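Local coordinates for protein peptide chain release factor subunit 1 (Aeropyrum pernix, PDB 3AGK) that probably directs the termination of translation at the stop codons UAA, UAG and UGA, as an archaeal member of the eukaryotic release factor 1 family, at residues A[24-38]-A[120-134]. Residues are numbered along the deposited sequence; the frame is centred on the assembly and turned at random.
Sequences LKKWSAPATVLLSLY and FYYRTDKRFITDFLE
Tyr-38 is gripped from two directions by the chain that follows strand 121-125. Its OH donates a 2.7 Å hydrogen bond to Ile-129 O, which lies in the plane of the ring at its edge, while Phe-132 CD1 sits over one ring face, 3.4 Å from Tyr-38 CZ. The two ring planes meet at 44°, and Leu-133 CG and CD1 touch the hydroxyl at the ring's edge. Ser-36, on the same sheet face, makes the complementary tie, so both backbone polar groups of Ile-129 are held: with OG beside its own backbone N (chi1 -59°), that oxygen accepts an almost straight bond from Ile-129 N (2.9 Å, 175° at the hydrogen). Replacing Tyr-38 by an alanine would probably leave Ile-129 O without its hydroxyl mate and Phe-132 without the ring it leans on. Phe-128 fills the next place, its CE2 3.4 Å from Trp-27 CD2 over the indole face and its CE1 against Leu-34 CB; Phe-96 of the adjacent strand 93-98 and Phe-109 of strand 107-111 beyond it also meet this aromatic group. Beneath runs an antiparallel ladder, strand 34-38 against 121-125 with axes 4.7 Å apart, joining an inner strand of the four-stranded antiparallel sheet of eRF1 domain 1 to its edge strand. Asp-125 faces both Val-33 and Leu-34, a classic beta bulge where the ladder ends. On the other sheet face, Leu-35 CD1 presses on Tyr-122 CE1 at 3.2 Å, and Leu-75 of helix 65-82 touches both side chains. Packing thins toward solvent. Exposed Lys-126 lays its extended aliphatic chain along Ala-29 O, Pro-30 O and Thr-32 CG2, and Ala-29 N gives Lys-126 O only a weak, bent bond. Exposed Lys-25 reaches Glu-134 OE2 with NZ at 3.1 Å, a salt bridge entering from above the carboxylate plane.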
ATOM      1  N   LEU A  24      -4.771  14.188   1.393  1.00 79.10           N
ATOM      2  CA  LEU A  24      -3.502  14.659   1.941  1.00 75.00           C
ATOM      3  C   LEU A  24      -2.376  14.235   0.995  1.00 80.53           C
ATOM      4  O   LEU A  24      -1.495  15.034   0.665  1.00 75.32           O
ATOM      5  CB  LEU A  24      -3.264  14.115   3.358  1.00 68.24           C
ATOM      6  CG  LEU A  24      -3.661  14.966   4.581  1.00 68.17           C
ATOM      7  CD1 LEU A  24      -4.584  16.140   4.224  1.00 65.62           C
ATOM      8  CD2 LEU A  24      -4.306  14.099   5.663  1.00 60.54           C
ATOM      9  N   LYS A  25      -2.422  12.983   0.539  1.00 80.61           N
ATOM     10  CA  LYS A  25      -1.386  12.473  -0.362  1.00 86.10           C
ATOM     11  C   LYS A  25      -1.280  13.304  -1.642  1.00 89.97           C
ATOM     12  O   LYS A  25      -0.231  13.325  -2.284  1.00 93.95           O
ATOM     13  CB  LYS A  25      -1.581  10.976  -0.665  1.00 84.73           C
ATOM     14  CG  LYS A  25      -1.224  10.065   0.517  1.00 82.62           C
ATOM     15  CD  LYS A  25      -0.934   8.624   0.110  1.00 85.84           C
ATOM     16  CE  LYS A  25      -2.203   7.813  -0.062  1.00 93.31           C
ATOM     17  NZ  LYS A  25      -1.913   6.352  -0.119  1.00 96.08           N
ATOM     18  N   LYS A  26      -2.354  14.011  -1.986  1.00 87.77           N
ATOM     19  CA  LYS A  26      -2.369  14.887  -3.158  1.00 87.90           C
ATOM     20  C   LYS A  26      -1.446  16.104  -3.035  1.00 90.39           C
ATOM     21  O   LYS A  26      -1.006  16.649  -4.043  1.00 97.55           O
ATOM     22  CB  LYS A  26      -3.790  15.378  -3.457  1.00 90.85           C
ATOM     23  CG  LYS A  26      -4.672  14.417  -4.245  1.00 96.30           C
ATOM     24  CD  LYS A  26      -5.900  15.140  -4.792  1.00 93.42           C
ATOM     25  CE  LYS A  26      -6.707  14.251  -5.722  1.00 96.67           C
ATOM     26  NZ  LYS A  26      -7.719  15.028  -6.491  1.00 97.80           N
ATOM     27  N   TRP A  27      -1.159  16.538  -1.811  1.00 84.01           N
ATOM     28  CA  TRP A  27      -0.458  17.809  -1.603  1.00 79.61           C
ATOM     29  C   TRP A  27       1.022  17.800  -1.960  1.00 81.53           C
ATOM     30  O   TRP A  27       1.752  16.885  -1.569  1.00 79.71           O
ATOM     31  CB  TRP A  27      -0.636  18.272  -0.162  1.00 73.88           C
ATOM     32  CG  TRP A  27      -2.000  18.748   0.090  1.00 71.31           C
ATOM     33  CD1 TRP A  27      -3.151  18.028  -0.026  1.00 74.32           C
ATOM     34  CD2 TRP A  27      -2.383  20.067   0.487  1.00 74.80           C
ATOM     35  NE1 TRP A  27      -4.234  18.816   0.285  1.00 68.87           N
ATOM     36  CE2 TRP A  27      -3.790  20.074   0.601  1.00 66.92           C
ATOM     37  CE3 TRP A  27      -1.675  21.242   0.770  1.00 75.11           C
ATOM     38  CZ2 TRP A  27      -4.501  21.209   0.984  1.00 68.35           C
ATOM     39  CZ3 TRP A  27      -2.385  22.372   1.144  1.00 75.84           C
ATOM     40  CH2 TRP A  27      -3.783  22.347   1.249  1.00 72.27           C
ATOM     41  N   SER A  28       1.459  18.837  -2.683  1.00 82.56           N
ATOM     42  CA  SER A  28       2.869  18.997  -3.044  1.00 88.77           C
ATOM     43  C   SER A  28       3.274  20.467  -3.152  1.00 88.29           C
ATOM     44  O   SER A  28       2.424  21.339  -3.321  1.00 87.86           O
ATOM     45  CB  SER A  28       3.165  18.296  -4.368  1.00 96.53           C
ATOM     46  OG  SER A  28       2.641  19.036  -5.454  1.00100.40           O
ATOM     47  N   ALA A  29       4.578  20.730  -3.061  1.00 88.78           N
ATOM     48  CA  ALA A  29       5.124  22.086  -3.199  1.00 90.53           C
ATOM     49  C   ALA A  29       6.591  22.071  -3.664  1.00 98.37           C
ATOM     50  O   ALA A  29       7.334  21.144  -3.342  1.00101.99           O
ATOM     51  CB  ALA A  29       4.989  22.852  -1.890  1.00 79.43           C
ATOM     52  N   PRO A  30       7.009  23.100  -4.423  1.00 98.65           N
ATOM     53  CA  PRO A  30       8.381  23.207  -4.944  1.00101.31           C
ATOM     54  C   PRO A  30       9.457  23.180  -3.853  1.00101.45           C
ATOM     55  O   PRO A  30      10.406  22.399  -3.957  1.00105.26           O
ATOM     56  CB  PRO A  30       8.383  24.565  -5.651  1.00100.25           C
ATOM     57  CG  PRO A  30       6.966  24.791  -6.028  1.00102.65           C
ATOM     58  CD  PRO A  30       6.146  24.182  -4.925  1.00 99.33           C
ATOM     59  N   ALA A  31       9.317  24.025  -2.835  1.00 97.60           N
ATOM     60  CA  ALA A  31      10.260  24.050  -1.718  1.00 91.30           C
ATOM     61  C   ALA A  31       9.677  23.319  -0.518  1.00 88.34           C
ATOM     62  O   ALA A  31       8.486  22.996  -0.495  1.00 84.33           O
ATOM     63  CB  ALA A  31      10.619  25.474  -1.346  1.00 86.86           C
ATOM     64  N   THR A  32      10.516  23.048   0.474  1.00 83.97           N
ATOM     65  CA  THR A  32      10.058  22.317   1.645  1.00 76.79           C
ATOM     66  C   THR A  32       9.280  23.242   2.570  1.00 73.15           C
ATOM     67  O   THR A  32       9.824  23.759   3.540  1.00 66.46           O
ATOM     68  CB  THR A  32      11.221  21.665   2.409  1.00 75.82           C
ATOM     69  OG1 THR A  32      12.114  22.678   2.881  1.00 76.92           O
ATOM     70  CG2 THR A  32      11.981  20.699   1.500  1.00 74.05           C
ATOM     71  N   VAL A  33       7.995  23.424   2.267  1.00 77.42           N
ATOM     72  CA  VAL A  33       7.164  24.421   2.938  1.00 71.54           C
ATOM     73  C   VAL A  33       5.777  23.907   3.347  1.00 69.90           C
ATOM     74  O   VAL A  33       4.855  24.701   3.567  1.00 64.46           O
ATOM     75  CB  VAL A  33       6.979  25.670   2.046  1.00 75.54           C
ATOM     76  CG1 VAL A  33       8.331  26.165   1.541  1.00 77.39           C
ATOM     77  CG2 VAL A  33       6.034  25.367   0.881  1.00 75.86           C
ATOM     78  N   LEU A  34       5.624  22.588   3.436  1.00 71.07           N
ATOM     79  CA  LEU A  34       4.381  21.995   3.929  1.00 66.66           C
ATOM     80  C   LEU A  34       4.614  21.342   5.289  1.00 64.45           C
ATOM     81  O   LEU A  34       5.420  20.417   5.424  1.00 75.63           O
ATOM     82  CB  LEU A  34       3.815  20.985   2.928  1.00 70.69           C
ATOM     83  CG  LEU A  34       3.401  21.553   1.563  1.00 72.72           C
ATOM     84  CD1 LEU A  34       2.909  20.448   0.642  1.00 78.91           C
ATOM     85  CD2 LEU A  34       2.341  22.630   1.702  1.00 66.50           C
ATOM     86  N   LEU A  35       3.908  21.845   6.293  1.00 57.65           N
ATOM     87  CA  LEU A  35       4.121  21.456   7.685  1.00 58.10           C
ATOM     88  C   LEU A  35       3.392  20.177   8.087  1.00 59.67           C
ATOM     89  O   LEU A  35       2.206  20.007   7.811  1.00 55.20           O
ATOM     90  CB  LEU A  35       3.687  22.601   8.603  1.00 56.61           C
ATOM     91  CG  LEU A  35       3.651  22.374  10.115  1.00 62.69           C
ATOM     92  CD1 LEU A  35       4.854  21.567  10.546  1.00 72.22           C
ATOM     93  CD2 LEU A  35       3.643  23.714  10.844  1.00 52.98           C
ATOM     94  N   SER A  36       4.119  19.285   8.750  1.00 59.92           N
ATOM     95  CA  SER A  36       3.533  18.083   9.326  1.00 62.98           C
ATOM     96  C   SER A  36       3.847  18.060  10.828  1.00 64.18           C
ATOM     97  O   SER A  36       5.002  18.212  11.218  1.00 71.07           O
ATOM     98  CB  SER A  36       4.106  16.833   8.642  1.00 63.06           C
ATOM     99  OG  SER A  36       3.859  16.849   7.245  1.00 57.11           O
ATOM    100  N   LEU A  37       2.833  17.874  11.668  1.00 56.05           N
ATOM    101  CA  LEU A  37       3.033  17.940  13.117  1.00 54.60           C
ATOM    102  C   LEU A  37       2.179  16.932  13.909  1.00 62.84           C
ATOM    103  O   LEU A  37       0.952  16.993  13.888  1.00 64.02           O
ATOM    104  CB  LEU A  37       2.750  19.359  13.601  1.00 48.78           C
ATOM    105  CG  LEU A  37       2.691  19.586  15.103  1.00 49.38           C
ATOM    106  CD1 LEU A  37       4.093  19.482  15.685  1.00 53.69           C
ATOM    107  CD2 LEU A  37       2.113  20.946  15.377  1.00 46.06           C
ATOM    108  N   TYR A  38       2.841  16.016  14.612  1.00 58.61           N
ATOM    109  CA  TYR A  38       2.166  14.975  15.387  1.00 59.45           C
ATOM    110  C   TYR A  38       2.457  15.151  16.874  1.00 61.05           C
ATOM    111  O   TYR A  38       3.616  15.221  17.280  1.00 65.99           O
ATOM    112  CB  TYR A  38       2.688  13.598  14.992  1.00 60.87           C
ATOM    113  CG  TYR A  38       2.353  13.103  13.601  1.00 63.18           C
ATOM    114  CD1 TYR A  38       2.947  13.658  12.470  1.00 64.33           C
ATOM    115  CD2 TYR A  38       1.493  12.027  13.425  1.00 66.11           C
ATOM    116  CE1 TYR A  38       2.650  13.172  11.193  1.00 68.78           C
ATOM    117  CE2 TYR A  38       1.195  11.536  12.164  1.00 67.46           C
ATOM    118  CZ  TYR A  38       1.769  12.107  11.049  1.00 69.59           C
ATOM    119  OH  TYR A  38       1.459  11.598   9.802  1.00 63.43           O
ATOM    120  N   PHE A 120       6.339  12.172  18.936  1.00 68.09           N
ATOM    121  CA  PHE A 120       6.229  13.538  18.443  1.00 65.33           C
ATOM    122  C   PHE A 120       6.982  13.649  17.135  1.00 64.29           C
ATOM    123  O   PHE A 120       8.028  13.035  16.965  1.00 64.93           O
ATOM    124  CB  PHE A 120       6.788  14.535  19.451  1.00 58.31           C
ATOM    125  CG  PHE A 120       6.806  15.947  18.951  1.00 56.83           C
ATOM    126  CD1 PHE A 120       5.662  16.717  18.974  1.00 54.39           C
ATOM    127  CD2 PHE A 120       7.975  16.509  18.462  1.00 59.84           C
ATOM    128  CE1 PHE A 120       5.669  18.027  18.518  1.00 47.15           C
ATOM    129  CE2 PHE A 120       7.995  17.816  18.007  1.00 52.78           C
ATOM    130  CZ  PHE A 120       6.845  18.576  18.035  1.00 51.95           C
ATOM    131  N   TYR A 121       6.452  14.418  16.201  1.00 63.88           N
ATOM    132  CA  TYR A 121       7.127  14.573  14.929  1.00 63.84           C
ATOM    133  C   TYR A 121       6.774  15.944  14.388  1.00 63.78           C
ATOM    134  O   TYR A 121       5.621  16.370  14.461  1.00 53.03           O
ATOM    135  CB  TYR A 121       6.676  13.472  13.971  1.00 68.13           C
ATOM    136  CG  TYR A 121       7.439  13.395  12.669  1.00 68.99           C
ATOM    137  CD1 TYR A 121       8.591  12.622  12.561  1.00 82.21           C
ATOM    138  CD2 TYR A 121       7.000  14.071  11.538  1.00 64.49           C
ATOM    139  CE1 TYR A 121       9.295  12.535  11.364  1.00 82.24           C
ATOM    140  CE2 TYR A 121       7.694  13.987  10.335  1.00 69.74           C
ATOM    141  CZ  TYR A 121       8.842  13.219  10.259  1.00 75.97           C
ATOM    142  OH  TYR A 121       9.529  13.129   9.076  1.00 78.16           O
ATOM    143  N   TYR A 122       7.778  16.647  13.883  1.00 57.27           N
ATOM    144  CA  TYR A 122       7.564  17.939  13.256  1.00 58.99           C
ATOM    145  C   TYR A 122       8.365  17.971  11.980  1.00 61.67           C
ATOM    146  O   TYR A 122       9.534  17.582  11.967  1.00 70.25           O
ATOM    147  CB  TYR A 122       8.022  19.080  14.162  1.00 61.23           C
ATOM    148  CG  TYR A 122       8.224  20.384  13.405  1.00 63.58           C
ATOM    149  CD1 TYR A 122       7.160  21.223  13.144  1.00 68.86           C
ATOM    150  CD2 TYR A 122       9.479  20.757  12.925  1.00 72.24           C
ATOM    151  CE1 TYR A 122       7.326  22.404  12.445  1.00 66.17           C
ATOM    152  CE2 TYR A 122       9.657  21.946  12.223  1.00 68.75           C
ATOM    153  CZ  TYR A 122       8.567  22.761  11.992  1.00 68.15           C
ATOM    154  OH  TYR A 122       8.697  23.939  11.301  1.00 65.75           O
ATOM    155  N   ARG A 123       7.770  18.441  10.896  1.00 57.08           N
ATOM    156  CA  ARG A 123       8.556  18.514   9.676  1.00 69.55           C
ATOM    157  C   ARG A 123       8.033  19.507   8.650  1.00 67.69           C
ATOM    158  O   ARG A 123       6.837  19.784   8.581  1.00 56.59           O
ATOM    159  CB  ARG A 123       8.696  17.123   9.064  1.00 67.39           C
ATOM    160  CG  ARG A 123       9.710  17.039   7.963  1.00 65.43           C
ATOM    161  CD  ARG A 123      10.248  15.635   7.898  1.00 75.09           C
ATOM    162  NE  ARG A 123      11.652  15.625   7.525  1.00 87.84           N
ATOM    163  CZ  ARG A 123      12.108  15.185   6.360  1.00 97.48           C
ATOM    164  NH1 ARG A 123      11.261  14.695   5.467  1.00106.51           N
ATOM    165  NH2 ARG A 123      13.407  15.221   6.097  1.00 92.35           N
ATOM    166  N   THR A 124       8.954  20.064   7.872  1.00 66.28           N
ATOM    167  CA  THR A 124       8.574  20.855   6.713  1.00 64.03           C
ATOM    168  C   THR A 124       9.146  20.181   5.483  1.00 66.41           C
ATOM    169  O   THR A 124      10.334  19.894   5.423  1.00 75.74           O
ATOM    170  CB  THR A 124       9.048  22.306   6.813  1.00 67.87           C
ATOM    171  OG1 THR A 124      10.451  22.343   7.105  1.00 75.20           O
ATOM    172  CG2 THR A 124       8.289  23.016   7.904  1.00 65.98           C
ATOM    173  N   ASP A 125       8.293  19.901   4.511  1.00 68.58           N
ATOM    174  CA  ASP A 125       8.737  19.171   3.338  1.00 73.37           C
ATOM    175  C   ASP A 125       7.991  19.640   2.108  1.00 72.86           C
ATOM    176  O   ASP A 125       7.172  20.559   2.188  1.00 74.94           O
ATOM    177  CB  ASP A 125       8.558  17.667   3.536  1.00 73.78           C
ATOM    178  CG  ASP A 125       9.682  16.864   2.906  1.00 86.01           C
ATOM    179  OD1 ASP A 125      10.301  16.049   3.618  1.00 91.21           O
ATOM    180  OD2 ASP A 125       9.954  17.052   1.703  1.00 85.64           O
ATOM    181  N   LYS A 126       8.295  19.014   0.975  1.00 72.96           N
ATOM    182  CA  LYS A 126       7.633  19.315  -0.291  1.00 77.80           C
ATOM    183  C   LYS A 126       6.259  18.620  -0.334  1.00 79.59           C
ATOM    184  O   LYS A 126       5.446  18.850  -1.241  1.00 70.96           O
ATOM    185  CB  LYS A 126       8.530  18.906  -1.472  1.00 81.73           C
ATOM    186  CG  LYS A 126       9.882  19.649  -1.516  1.00 81.32           C
ATOM    187  CD  LYS A 126      10.855  19.047  -2.535  1.00 87.89           C
ATOM    188  CE  LYS A 126      12.228  19.727  -2.489  1.00 89.08           C
ATOM    189  NZ  LYS A 126      13.220  19.081  -3.412  1.00 96.13           N
ATOM    190  N   ARG A 127       6.012  17.787   0.680  1.00 82.70           N
ATOM    191  CA  ARG A 127       4.744  17.081   0.842  1.00 81.78           C
ATOM    192  C   ARG A 127       4.417  16.897   2.333  1.00 78.13           C
ATOM    193  O   ARG A 127       5.256  17.160   3.201  1.00 82.84           O
ATOM    194  CB  ARG A 127       4.798  15.726   0.122  1.00 86.45           C
ATOM    195  CG  ARG A 127       5.828  14.754   0.681  1.00 93.48           C
ATOM    196  CD  ARG A 127       6.137  13.615  -0.295  1.00107.17           C
ATOM    197  NE  ARG A 127       4.972  12.778  -0.573  1.00117.40           N
ATOM    198  CZ  ARG A 127       4.973  11.736  -1.405  1.00130.68           C
ATOM    199  NH1 ARG A 127       3.862  11.036  -1.595  1.00136.34           N
ATOM    200  NH2 ARG A 127       6.084  11.392  -2.049  1.00135.80           N
ATOM    201  N   PHE A 128       3.194  16.467   2.633  1.00 69.49           N
ATOM    202  CA  PHE A 128       2.844  16.084   3.998  1.00 60.71           C
ATOM    203  C   PHE A 128       3.424  14.692   4.341  1.00 67.97           C
ATOM    204  O   PHE A 128       3.475  13.791   3.496  1.00 62.71           O
ATOM    205  CB  PHE A 128       1.314  16.093   4.208  1.00 51.20           C
ATOM    206  CG  PHE A 128       0.674  17.478   4.148  1.00 58.21           C
ATOM    207  CD1 PHE A 128       1.249  18.567   4.799  1.00 59.16           C
ATOM    208  CD2 PHE A 128      -0.536  17.670   3.478  1.00 60.54           C
ATOM    209  CE1 PHE A 128       0.650  19.829   4.755  1.00 59.06           C
ATOM    210  CE2 PHE A 128      -1.141  18.921   3.429  1.00 60.77           C
ATOM    211  CZ  PHE A 128      -0.548  20.003   4.072  1.00 63.65           C
ATOM    212  N   ILE A 129       3.872  14.524   5.579  1.00 70.59           N
ATOM    213  CA  ILE A 129       4.345  13.225   6.036  1.00 68.46           C
ATOM    214  C   ILE A 129       3.182  12.467   6.669  1.00 62.87           C
ATOM    215  O   ILE A 129       2.698  12.829   7.741  1.00 61.41           O
ATOM    216  CB  ILE A 129       5.472  13.363   7.066  1.00 63.28           C
ATOM    217  CG1 ILE A 129       6.501  14.394   6.592  1.00 63.32           C
ATOM    218  CG2 ILE A 129       6.098  11.992   7.354  1.00 61.54           C
ATOM    219  CD1 ILE A 129       7.125  14.072   5.258  1.00 66.17           C
ATOM    220  N   THR A 130       2.733  11.418   6.001  1.00 64.37           N
ATOM    221  CA  THR A 130       1.518  10.732   6.414  1.00 69.11           C
ATOM    222  C   THR A 130       1.876   9.395   7.034  1.00 79.63           C
ATOM    223  O   THR A 130       1.010   8.684   7.562  1.00 82.81           O
ATOM    224  CB  THR A 130       0.620  10.489   5.214  1.00 74.87           C
ATOM    225  OG1 THR A 130       0.871   9.180   4.695  1.00 85.74           O
ATOM    226  CG2 THR A 130       0.905  11.512   4.129  1.00 80.42           C
ATOM    227  N   ASP A 131       3.163   9.069   6.946  1.00 77.77           N
ATOM    228  CA  ASP A 131       3.730   7.837   7.467  1.00 88.88           C
ATOM    229  C   ASP A 131       2.870   7.122   8.486  1.00 77.44           C
ATOM    230  O   ASP A 131       2.265   6.101   8.191  1.00 77.42           O
ATOM    231  CB  ASP A 131       5.095   8.122   8.109  1.00101.84           C
ATOM    232  CG  ASP A 131       6.193   8.320   7.089  1.00113.21           C
ATOM    233  OD1 ASP A 131       5.861   8.524   5.905  1.00118.81           O
ATOM    234  OD2 ASP A 131       7.385   8.277   7.475  1.00113.34           O
ATOM    235  N   PHE A 132       2.854   7.664   9.698  1.00 80.16           N
ATOM    236  CA  PHE A 132       2.283   6.990  10.853  1.00 86.88           C
ATOM    237  C   PHE A 132       0.810   6.674  10.635  1.00 85.59           C
ATOM    238  O   PHE A 132       0.304   5.668  11.134  1.00 95.46           O
ATOM    239  CB  PHE A 132       2.445   7.852  12.110  1.00 91.41           C
ATOM    240  CG  PHE A 132       3.782   8.575  12.209  1.00 93.54           C
ATOM    241  CD1 PHE A 132       4.114   9.592  11.322  1.00 84.05           C
ATOM    242  CD2 PHE A 132       4.683   8.260  13.213  1.00 94.40           C
ATOM    243  CE1 PHE A 132       5.305  10.259  11.427  1.00 80.09           C
ATOM    244  CE2 PHE A 132       5.887   8.927  13.316  1.00 91.05           C
ATOM    245  CZ  PHE A 132       6.195   9.927  12.424  1.00 87.85           C
ATOM    246  N   LEU A 133       0.133   7.526   9.872  1.00 82.02           N
ATOM    247  CA  LEU A 133      -1.320   7.432   9.697  1.00 74.29           C
ATOM    248  C   LEU A 133      -1.710   6.299   8.762  1.00 76.89           C
ATOM    249  O   LEU A 133      -2.715   5.613   8.981  1.00 79.27           O
ATOM    250  CB  LEU A 133      -1.864   8.750   9.154  1.00 70.29           C
ATOM    251  CG  LEU A 133      -1.619   9.961  10.055  1.00 71.68           C
ATOM    252  CD1 LEU A 133      -1.950  11.273   9.336  1.00 70.60           C
ATOM    253  CD2 LEU A 133      -2.422   9.822  11.343  1.00 71.01           C
ATOM    254  N   GLU A 134      -0.917   6.115   7.713  1.00 83.67           N
ATOM    255  CA  GLU A 134      -1.181   5.058   6.743  1.00 96.17           C
ATOM    256  C   GLU A 134      -1.079   3.676   7.366  1.00 98.20           C
ATOM    257  O   GLU A 134      -1.673   2.725   6.870  1.00 96.06           O
ATOM    258  CB  GLU A 134      -0.231   5.156   5.552  1.00104.25           C
ATOM    259  CG  GLU A 134      -0.350   6.448   4.776  1.00109.69           C
ATOM    260  CD  GLU A 134       0.196   6.325   3.368  1.00115.99           C
ATOM    261  OE1 GLU A 134       1.271   6.907   3.089  1.00108.64           O
ATOM    262  OE2 GLU A 134      -0.455   5.640   2.542  1.00119.02           O
TER